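Local coordinates for protein catalase (Corynebacterium glutamicum, PDB 4B7H) that breaks down hydrogen peroxide to water and oxygen at a buried haem, binds NADPH, and is inhibited by nitric oxide, at residues I263-I277 against Y302-N315. Residues are numbered along the deposited sequence; the frame is centred on the assembly and turned at random. Where two conformers were deposited one is given.
Sequences IENGDFPIWDVKVQI and YPLIPVGYFILNRN
The ring of Phe-268 is clasped between backbone and side chain: Asn-313 CB sits 3.7 Å from the ring centroid, almost on the normal, while Gly-266 O covers the opposite face. On Phe-310, Trp-271 CB lies over one face, displaced toward the rim, and Val-273 CG2 meets the edge at CD2. Phe-310 is steered there by a chi1 of 71°, which places CG between its own backbone N and carbonyl carbon; the five-membered ring of Trp-271 runs almost parallel to the Phe-310 ring (17°) but is strongly offset, with little face-to-face overlap. Farther along the indole, Trp-271 CZ3 touches Leu-312 CD1 at 3.7 Å.

The backbone shows how an antiparallel pair absorbs an extra residue. Trp-271 and Phe-310 exchange two backbone hydrogen bonds, as do Val-275 and Ile-305, yet between them Val-307 and Gly-308 both face Val-273 in a classic beta bulge. Val-273 O accepts Val-307 N at 2.9 Å and, weakly, Gly-308 N. Near the NADPH site, Gln-276 NE2 donates to Tyr-302 O (2.9 Å, 164°) within both amide and carbonyl planes; Trp-297 O and His-229 fix the same amide.

In the catalase beta-barrel, strand 270-279 lies between strand 305-314 and strand 223-232, while strand 73-82 flanks 305-314 on its other edge; Phe-310 and Leu-312 pack inward against Leu-103 of strand 100-108, and helix 254-264 delivers Ile-263 to Leu-312.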
loop_
_atom_site.group_PDB
_atom_site.type_symbol
_atom_site.label_atom_id
_atom_site.label_comp_id
_atom_site.label_asym_id
_atom_site.label_seq_id
_atom_site.Cartn_x
_atom_site.Cartn_y
_atom_site.Cartn_z
ATOM N N ILE A 263 7.019 28.050 22.051
ATOM C CA ILE A 263 7.041 27.023 23.082
ATOM C C ILE A 263 8.457 26.796 23.625
ATOM O O ILE A 263 8.636 26.636 24.836
ATOM C CB ILE A 263 6.383 25.721 22.593
ATOM C CG1 ILE A 263 4.893 25.976 22.373
ATOM C CG2 ILE A 263 6.593 24.585 23.596
ATOM C CD1 ILE A 263 4.172 24.825 21.753
ATOM N N GLU A 264 9.456 26.819 22.742
ATOM C CA GLU A 264 10.847 26.668 23.171
ATOM C C GLU A 264 11.261 27.785 24.132
ATOM O O GLU A 264 12.059 27.568 25.053
ATOM C CB GLU A 264 11.785 26.655 21.960
ATOM C CG GLU A 264 11.777 25.362 21.171
ATOM C CD GLU A 264 12.219 24.164 22.001
ATOM O OE1 GLU A 264 13.321 24.230 22.585
ATOM O OE2 GLU A 264 11.458 23.162 22.077
ATOM N N ASN A 265 10.697 28.972 23.922
ATOM C CA ASN A 265 11.040 30.145 24.719
ATOM C C ASN A 265 10.186 30.287 25.973
ATOM O O ASN A 265 10.358 31.227 26.742
ATOM C CB ASN A 265 10.936 31.421 23.874
ATOM C CG ASN A 265 11.935 31.452 22.737
ATOM O OD1 ASN A 265 12.976 30.796 22.789
ATOM N ND2 ASN A 265 11.623 32.222 21.699
ATOM N N GLY A 266 9.255 29.364 26.181
ATOM C CA GLY A 266 8.412 29.407 27.363
ATOM C C GLY A 266 7.206 30.324 27.253
ATOM O O GLY A 266 6.508 30.564 28.246
ATOM N N ASP A 267 6.961 30.846 26.053
ATOM C CA ASP A 267 5.818 31.720 25.814
ATOM C C ASP A 267 4.617 30.877 25.392
ATOM O O ASP A 267 4.172 30.929 24.236
ATOM C CB ASP A 267 6.168 32.756 24.739
ATOM C CG ASP A 267 5.115 33.844 24.599
ATOM O OD1 ASP A 267 4.270 33.990 25.506
ATOM O OD2 ASP A 267 5.145 34.565 23.578
ATOM N N PHE A 268 4.103 30.097 26.333
ATOM C CA PHE A 268 3.068 29.118 26.027
ATOM C C PHE A 268 1.739 29.785 25.684
ATOM O O PHE A 268 1.190 30.518 26.501
ATOM C CB PHE A 268 2.868 28.183 27.221
ATOM C CG PHE A 268 4.136 27.520 27.708
ATOM C CD1 PHE A 268 5.054 26.966 26.817
ATOM C CD2 PHE A 268 4.407 27.454 29.070
ATOM C CE1 PHE A 268 6.214 26.350 27.284
ATOM C CE2 PHE A 268 5.554 26.848 29.538
ATOM C CZ PHE A 268 6.461 26.292 28.644
ATOM N N PRO A 269 1.205 29.522 24.481
ATOM C CA PRO A 269 -0.074 30.127 24.099
ATOM C C PRO A 269 -1.255 29.459 24.801
ATOM O O PRO A 269 -1.241 28.240 25.050
ATOM C CB PRO A 269 -0.138 29.893 22.586
ATOM C CG PRO A 269 0.651 28.646 22.374
ATOM C CD PRO A 269 1.773 28.702 23.395
ATOM N N ILE A 270 -2.264 30.268 25.116
ATOM C CA ILE A 270 -3.428 29.824 25.866
ATOM C C ILE A 270 -4.700 30.225 25.126
ATOM O O ILE A 270 -4.745 31.273 24.473
ATOM C CB ILE A 270 -3.426 30.446 27.284
ATOM C CG1 ILE A 270 -2.195 29.986 28.068
ATOM C CG2 ILE A 270 -4.694 30.100 28.049
ATOM C CD1 ILE A 270 -1.901 30.832 29.282
ATOM N N TRP A 271 -5.717 29.374 25.205
ATOM C CA TRP A 271 -7.054 29.696 24.719
ATOM C C TRP A 271 -8.063 29.430 25.820
ATOM O O TRP A 271 -7.979 28.411 26.512
ATOM C CB TRP A 271 -7.425 28.814 23.527
ATOM C CG TRP A 271 -6.773 29.187 22.231
ATOM C CD1 TRP A 271 -7.346 29.868 21.192
ATOM C CD2 TRP A 271 -5.423 28.906 21.830
ATOM N NE1 TRP A 271 -6.435 30.031 20.169
ATOM C CE2 TRP A 271 -5.252 29.442 20.532
ATOM C CE3 TRP A 271 -4.348 28.246 22.436
ATOM C CZ2 TRP A 271 -4.048 29.339 19.830
ATOM C CZ3 TRP A 271 -3.147 28.142 21.738
ATOM C CH2 TRP A 271 -3.008 28.686 20.446
ATOM N N ASP A 272 -9.023 30.334 25.977
ATOM C CA ASP A 272 -10.141 30.076 26.878
ATOM C C ASP A 272 -11.216 29.248 26.173
ATOM O O ASP A 272 -11.647 29.585 25.070
ATOM C CB ASP A 272 -10.703 31.385 27.422
ATOM C CG ASP A 272 -9.752 32.050 28.390
ATOM O OD1 ASP A 272 -9.612 31.532 29.521
ATOM O OD2 ASP A 272 -9.131 33.068 28.018
ATOM N N VAL A 273 -11.618 28.149 26.807
ATOM C CA VAL A 273 -12.617 27.234 26.251
ATOM C C VAL A 273 -14.012 27.648 26.699
ATOM O O VAL A 273 -14.295 27.707 27.895
ATOM C CB VAL A 273 -12.358 25.780 26.699
ATOM C CG1 VAL A 273 -13.426 24.850 26.139
ATOM C CG2 VAL A 273 -10.968 25.325 26.263
ATOM N N LYS A 274 -14.876 27.949 25.736
ATOM C CA LYS A 274 -16.236 28.383 26.030
ATOM C C LYS A 274 -17.216 27.637 25.132
ATOM O O LYS A 274 -16.826 27.082 24.099
ATOM C CB LYS A 274 -16.381 29.901 25.829
ATOM C CG LYS A 274 -15.307 30.736 26.524
ATOM C CD LYS A 274 -15.575 32.233 26.406
ATOM C CE LYS A 274 -14.455 33.045 27.050
ATOM N NZ LYS A 274 -14.368 32.798 28.514
ATOM N N VAL A 275 -18.479 27.600 25.537
ATOM C CA VAL A 275 -19.523 27.019 24.709
ATOM C C VAL A 275 -20.731 27.933 24.608
ATOM O O VAL A 275 -21.003 28.725 25.509
ATOM C CB VAL A 275 -20.000 25.648 25.243
ATOM C CG1 VAL A 275 -18.958 24.572 24.946
ATOM C CG2 VAL A 275 -20.324 25.715 26.744
ATOM N N GLN A 276 -21.435 27.833 23.487
ATOM C CA GLN A 276 -22.817 28.284 23.415
ATOM C C GLN A 276 -23.672 27.071 23.723
ATOM O O GLN A 276 -23.375 25.965 23.268
ATOM C CB GLN A 276 -23.160 28.804 22.021
ATOM C CG GLN A 276 -22.407 30.052 21.606
ATOM C CD GLN A 276 -22.695 30.446 20.181
ATOM O OE1 GLN A 276 -22.241 29.788 19.243
ATOM N NE2 GLN A 276 -23.461 31.522 20.003
ATOM N N ILE A 277 -24.732 27.268 24.502
ATOM C CA ILE A 277 -25.620 26.175 24.864
ATOM C C ILE A 277 -27.050 26.520 24.468
ATOM O O ILE A 277 -27.631 27.475 24.988
ATOM C CB ILE A 277 -25.543 25.863 26.376
ATOM C CG1 ILE A 277 -24.111 25.470 26.765
ATOM C CG2 ILE A 277 -26.537 24.758 26.752
ATOM C CD1 ILE A 277 -23.932 25.186 28.246
ATOM N N TYR A 302 -27.238 33.452 22.253
ATOM C CA TYR A 302 -26.558 32.410 23.013
ATOM C C TYR A 302 -25.145 32.870 23.340
ATOM O O TYR A 302 -24.213 32.630 22.570
ATOM C CB TYR A 302 -26.571 31.086 22.232
ATOM C CG TYR A 302 -27.988 30.616 22.030
ATOM C CD1 TYR A 302 -28.680 29.998 23.066
ATOM C CD2 TYR A 302 -28.659 30.846 20.834
ATOM C CE1 TYR A 302 -29.993 29.596 22.911
ATOM C CE2 TYR A 302 -29.978 30.451 20.671
ATOM C CZ TYR A 302 -30.635 29.823 21.714
ATOM O OH TYR A 302 -31.947 29.433 21.555
ATOM N N PRO A 303 -24.987 33.577 24.474
ATOM C CA PRO A 303 -23.668 34.107 24.841
ATOM C C PRO A 303 -22.675 32.994 25.148
ATOM O O PRO A 303 -23.075 31.859 25.386
ATOM C CB PRO A 303 -23.951 34.914 26.117
ATOM C CG PRO A 303 -25.415 35.196 26.084
ATOM C CD PRO A 303 -26.036 34.006 25.416
ATOM N N LEU A 304 -21.390 33.315 25.151
ATOM C CA LEU A 304 -20.382 32.320 25.480
ATOM C C LEU A 304 -20.388 32.018 26.977
ATOM O O LEU A 304 -20.414 32.934 27.807
ATOM C CB LEU A 304 -19.001 32.779 25.016
ATOM C CG LEU A 304 -18.901 33.130 23.524
ATOM C CD1 LEU A 304 -17.463 33.470 23.149
ATOM C CD2 LEU A 304 -19.469 32.027 22.615
ATOM N N ILE A 305 -20.395 30.728 27.307
ATOM C CA ILE A 305 -20.363 30.250 28.688
ATOM C C ILE A 305 -18.992 29.622 28.943
ATOM O O ILE A 305 -18.568 28.744 28.199
ATOM C CB ILE A 305 -21.463 29.188 28.950
ATOM C CG1 ILE A 305 -22.848 29.825 29.032
ATOM C CG2 ILE A 305 -21.224 28.477 30.265
ATOM C CD1 ILE A 305 -23.478 30.106 27.736
ATOM N N PRO A 306 -18.284 30.069 29.992
ATOM C CA PRO A 306 -16.911 29.591 30.208
ATOM C C PRO A 306 -16.833 28.155 30.721
ATOM O O PRO A 306 -17.707 27.714 31.466
ATOM C CB PRO A 306 -16.374 30.555 31.268
ATOM C CG PRO A 306 -17.596 30.975 32.033
ATOM C CD PRO A 306 -18.671 31.094 30.978
ATOM N N VAL A 307 -15.786 27.438 30.316
ATOM C CA VAL A 307 -15.582 26.051 30.720
ATOM C C VAL A 307 -14.218 25.909 31.391
ATOM O O VAL A 307 -14.094 25.307 32.463
ATOM C CB VAL A 307 -15.662 25.085 29.510
ATOM C CG1 VAL A 307 -15.375 23.657 29.949
ATOM C CG2 VAL A 307 -17.027 25.185 28.836
ATOM N N GLY A 308 -13.194 26.467 30.755
ATOM C CA GLY A 308 -11.828 26.325 31.238
ATOM C C GLY A 308 -10.860 26.933 30.245
ATOM O O GLY A 308 -11.234 27.843 29.508
ATOM N N TYR A 309 -9.617 26.457 30.230
ATOM C CA TYR A 309 -8.642 26.933 29.256
ATOM C C TYR A 309 -7.746 25.781 28.840
ATOM O O TYR A 309 -7.665 24.764 29.536
ATOM C CB TYR A 309 -7.792 28.077 29.833
ATOM C CG TYR A 309 -6.826 27.653 30.926
ATOM C CD1 TYR A 309 -7.215 27.637 32.262
ATOM C CD2 TYR A 309 -5.519 27.279 30.622
ATOM C CE1 TYR A 309 -6.331 27.247 33.263
ATOM C CE2 TYR A 309 -4.629 26.886 31.608
ATOM C CZ TYR A 309 -5.036 26.873 32.930
ATOM O OH TYR A 309 -4.139 26.482 33.908
ATOM N N PHE A 310 -7.057 25.933 27.715
ATOM C CA PHE A 310 -5.979 25.007 27.398
ATOM C C PHE A 310 -4.707 25.776 27.064
ATOM O O PHE A 310 -4.752 26.942 26.655
ATOM C CB PHE A 310 -6.369 23.953 26.337
ATOM C CG PHE A 310 -6.542 24.488 24.939
ATOM C CD1 PHE A 310 -5.439 24.733 24.130
ATOM C CD2 PHE A 310 -7.816 24.681 24.410
ATOM C CE1 PHE A 310 -5.598 25.193 22.830
ATOM C CE2 PHE A 310 -7.986 25.148 23.111
ATOM C CZ PHE A 310 -6.873 25.406 22.324
ATOM N N ILE A 311 -3.575 25.121 27.288
ATOM C CA ILE A 311 -2.263 25.727 27.137
ATOM C C ILE A 311 -1.385 24.784 26.325
ATOM O O ILE A 311 -1.477 23.562 26.475
ATOM C CB ILE A 311 -1.642 26.029 28.533
ATOM C CG1 ILE A 311 -0.287 26.728 28.413
ATOM C CG2 ILE A 311 -1.569 24.765 29.402
ATOM C CD1 ILE A 311 0.238 27.264 29.743
ATOM N N LEU A 312 -0.573 25.342 25.431
ATOM C CA LEU A 312 0.352 24.523 24.654
ATOM C C LEU A 312 1.737 24.696 25.262
ATOM O O LEU A 312 2.322 25.787 25.187
ATOM C CB LEU A 312 0.359 24.933 23.180
ATOM C CG LEU A 312 -1.011 24.942 22.494
ATOM C CD1 LEU A 312 -0.881 25.334 21.021
ATOM C CD2 LEU A 312 -1.699 23.590 22.639
ATOM N N ASN A 313 2.254 23.632 25.875
ATOM C CA ASN A 313 3.524 23.735 26.592
ATOM C C ASN A 313 4.573 22.678 26.240
ATOM O O ASN A 313 5.567 22.536 26.947
ATOM C CB ASN A 313 3.293 23.773 28.114
ATOM C CG ASN A 313 2.658 22.494 28.651
ATOM O OD1 ASN A 313 2.464 21.516 27.917
ATOM N ND2 ASN A 313 2.334 22.496 29.942
ATOM N N ARG A 314 4.367 21.948 25.148
ATOM C CA ARG A 314 5.318 20.918 24.760
ATOM C C ARG A 314 5.398 20.805 23.247
ATOM O O ARG A 314 4.388 20.561 22.581
ATOM C CB ARG A 314 4.909 19.575 25.380
ATOM C CG ARG A 314 5.687 18.356 24.846
ATOM C CD ARG A 314 7.160 18.345 25.291
ATOM N NE ARG A 314 7.252 18.270 26.745
ATOM C CZ ARG A 314 7.729 19.232 27.528
ATOM N NH1 ARG A 314 8.217 20.349 26.999
ATOM N NH2 ARG A 314 7.736 19.068 28.846
ATOM N N ASN A 315 6.598 20.983 22.703
ATOM C CA ASN A 315 6.835 20.741 21.290
ATOM C C ASN A 315 6.898 19.236 21.044
ATOM O O ASN A 315 7.252 18.470 21.950
ATOM C CB ASN A 315 8.155 21.380 20.847
ATOM C CG ASN A 315 8.027 22.867 20.550
ATOM O OD1 ASN A 315 8.929 23.660 20.848
ATOM N ND2 ASN A 315 6.912 23.250 19.950
HETATM O O HOH W 1 -11.501 30.694 31.081
HETATM O O HOH W 2 -25.218 30.031 25.155
#